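Local coordinates for hypothetical protein (Parabacteroides merdae, PDB 4OO3), which is of unknown function but is probably an NAD(P)-dependent oxidoreductase that pairs a Rossmann fold with a large mixed beta sheet, at residues 153-158 against 368-373. Sequence-based numbering, arbitrary orientation.
Sequences NEITTM and AEYPGV
Tyr370 reaches across to the first turn of helix 155-164, where its ring and hydroxyl meet the side chains of Ile155 and Met158. The contact is small and made by side chains. Ile155 CG1 stands anti to the backbone N (chi1 -175°), and the turn at chi2 then points CD1 of Ile155 at Tyr370 CD2, 3.9 Å away. The methyl comes in obliquely, and the two side chains run past each other in opposite directions. Met158, a selenomethionine, crosses the tyrosine at about a right angle. Its chain is extended at chi2 and bends at chi3 (80°). That bend brings Met158 CE to the ring edge, near the ring plane, 4.1 Å from Tyr370 CE2. At the far end of the ring, Tyr370 OH rests 3.6 Å from Met158 CB. Leu159 and Glu162 of the same helix, and Tyr391 from a loop, also touch the tyrosine.

This is structural packing between the start of helix 155-164, which follows the last strand (145-147) of the parallel Rossmann-type sheet, and the end of helix 352-369, just before edge strand 374-379 of the mixed sheet. Tyr370 opens a type II beta turn, closed by the hydrogen bond from Val373 N to Tyr370 O (3.1 Å). Glu154 is the N-cap of the other helix. Glu154 OE1 accepts hydrogen bonds from Thr157 N and Thr156 OG1, and Glu154 OE2 accepts one from Thr156 N. Three bonds thus grip the carboxylate and limit its rotation.

With an alanine at Tyr370, the Ile155 methyl and the Met158 end would probably lose their partner, opening a gap between the helix ends. No polar pair forms across the contact: methyls and a methylene meet the ring and its hydroxyl, consistent with van der Waals packing.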
loop_
_atom_site.group_PDB
_atom_site.type_symbol
_atom_site.label_atom_id
_atom_site.label_comp_id
_atom_site.label_asym_id
_atom_site.label_seq_id
_atom_site.Cartn_x
_atom_site.Cartn_y
_atom_site.Cartn_z
ATOM N N ASN A 153 0.278 -6.039 7.659
ATOM C CA ASN A 153 0.612 -6.026 9.075
ATOM C C ASN A 153 -0.554 -5.612 9.954
ATOM O O ASN A 153 -0.462 -5.684 11.173
ATOM C CB ASN A 153 1.792 -5.093 9.296
ATOM C CG ASN A 153 3.030 -5.547 8.542
ATOM O OD1 ASN A 153 3.317 -6.737 8.473
ATOM N ND2 ASN A 153 3.769 -4.604 7.978
ATOM N N GLU A 154 -1.649 -5.186 9.326
ATOM C CA GLU A 154 -2.841 -4.771 10.039
ATOM C C GLU A 154 -3.583 -6.006 10.557
ATOM O O GLU A 154 -3.684 -7.024 9.869
ATOM C CB GLU A 154 -3.715 -3.909 9.128
ATOM C CG GLU A 154 -4.963 -3.354 9.788
ATOM C CD GLU A 154 -6.076 -4.380 9.857
ATOM O OE1 GLU A 154 -6.277 -5.100 8.849
ATOM O OE2 GLU A 154 -6.732 -4.480 10.924
ATOM N N ILE A 155 -4.098 -5.901 11.777
ATOM C CA ILE A 155 -4.561 -7.067 12.539
ATOM C C ILE A 155 -5.736 -7.838 11.915
ATOM O O ILE A 155 -5.695 -9.065 11.873
ATOM C CB ILE A 155 -4.848 -6.699 14.027
ATOM C CG1 ILE A 155 -5.216 -7.939 14.851
ATOM C CG2 ILE A 155 -5.944 -5.648 14.136
ATOM C CD1 ILE A 155 -4.156 -9.020 14.865
ATOM N N THR A 156 -6.775 -7.144 11.438
ATOM C CA THR A 156 -7.920 -7.838 10.825
ATOM C C THR A 156 -7.495 -8.592 9.575
ATOM O O THR A 156 -7.960 -9.703 9.328
ATOM C CB THR A 156 -9.105 -6.909 10.478
ATOM O OG1 THR A 156 -8.702 -5.915 9.522
ATOM C CG2 THR A 156 -9.660 -6.240 11.734
ATOM N N THR A 157 -6.604 -7.990 8.797
ATOM C CA THR A 157 -6.042 -8.650 7.628
ATOM C C THR A 157 -5.314 -9.936 8.018
ATOM O O THR A 157 -5.513 -10.975 7.383
ATOM C CB THR A 157 -5.119 -7.698 6.843
ATOM O OG1 THR A 157 -5.922 -6.869 6.001
ATOM C CG2 THR A 157 -4.124 -8.452 5.977
HETATM N N MSE A 158 -4.504 -9.872 9.074
HETATM C CA MSE A 158 -3.734 -11.032 9.518
HETATM C C MSE A 158 -4.653 -12.120 9.989
HETATM O O MSE A 158 -4.376 -13.299 9.773
HETATM C CB MSE A 158 -2.747 -10.680 10.632
HETATM C CG MSE A 158 -1.627 -9.811 10.079
HETATM SE SE MSE A 158 -0.461 -9.185 11.534
HETATM C CE MSE A 158 0.595 -10.829 11.715
ATOM N N ALA A 368 -3.744 -19.076 20.359
ATOM C CA ALA A 368 -2.316 -19.328 20.522
ATOM C C ALA A 368 -1.514 -18.329 19.691
ATOM O O ALA A 368 -0.592 -17.697 20.199
ATOM C CB ALA A 368 -1.971 -20.757 20.120
ATOM N N GLU A 369 -1.890 -18.181 18.423
ATOM C CA GLU A 369 -1.228 -17.245 17.513
ATOM C C GLU A 369 -1.413 -15.799 17.985
ATOM O O GLU A 369 -0.461 -15.030 18.017
ATOM C CB GLU A 369 -1.794 -17.360 16.089
ATOM C CG GLU A 369 -1.795 -18.747 15.459
ATOM C CD GLU A 369 -0.414 -19.213 15.057
ATOM O OE1 GLU A 369 0.258 -18.487 14.291
ATOM O OE2 GLU A 369 -0.018 -20.312 15.502
ATOM N N TYR A 370 -2.646 -15.440 18.346
ATOM C CA TYR A 370 -2.986 -14.065 18.726
ATOM C C TYR A 370 -3.718 -14.049 20.061
ATOM O O TYR A 370 -4.947 -14.024 20.097
ATOM C CB TYR A 370 -3.862 -13.408 17.648
ATOM C CG TYR A 370 -3.279 -13.470 16.258
ATOM C CD1 TYR A 370 -3.535 -14.555 15.429
ATOM C CD2 TYR A 370 -2.469 -12.446 15.770
ATOM C CE1 TYR A 370 -3.005 -14.627 14.151
ATOM C CE2 TYR A 370 -1.931 -12.506 14.493
ATOM C CZ TYR A 370 -2.204 -13.602 13.686
ATOM O OH TYR A 370 -1.676 -13.673 12.420
ATOM N N PRO A 371 -2.964 -14.073 21.169
ATOM C CA PRO A 371 -3.544 -14.090 22.513
ATOM C C PRO A 371 -4.607 -13.017 22.715
ATOM O O PRO A 371 -4.489 -11.922 22.171
ATOM C CB PRO A 371 -2.345 -13.812 23.409
ATOM C CG PRO A 371 -1.178 -14.338 22.656
ATOM C CD PRO A 371 -1.494 -14.183 21.200
ATOM N N GLY A 372 -5.641 -13.345 23.480
ATOM C CA GLY A 372 -6.742 -12.420 23.742
ATOM C C GLY A 372 -7.858 -12.481 22.711
ATOM O O GLY A 372 -8.995 -12.117 23.004
ATOM N N VAL A 373 -7.545 -12.944 21.504
ATOM C CA VAL A 373 -8.511 -12.956 20.415
ATOM C C VAL A 373 -9.542 -14.063 20.641
ATOM O O VAL A 373 -9.189 -15.242 20.736
ATOM C CB VAL A 373 -7.813 -13.118 19.042
ATOM C CG1 VAL A 373 -8.831 -13.233 17.918
ATOM C CG2 VAL A 373 -6.880 -11.942 18.782
#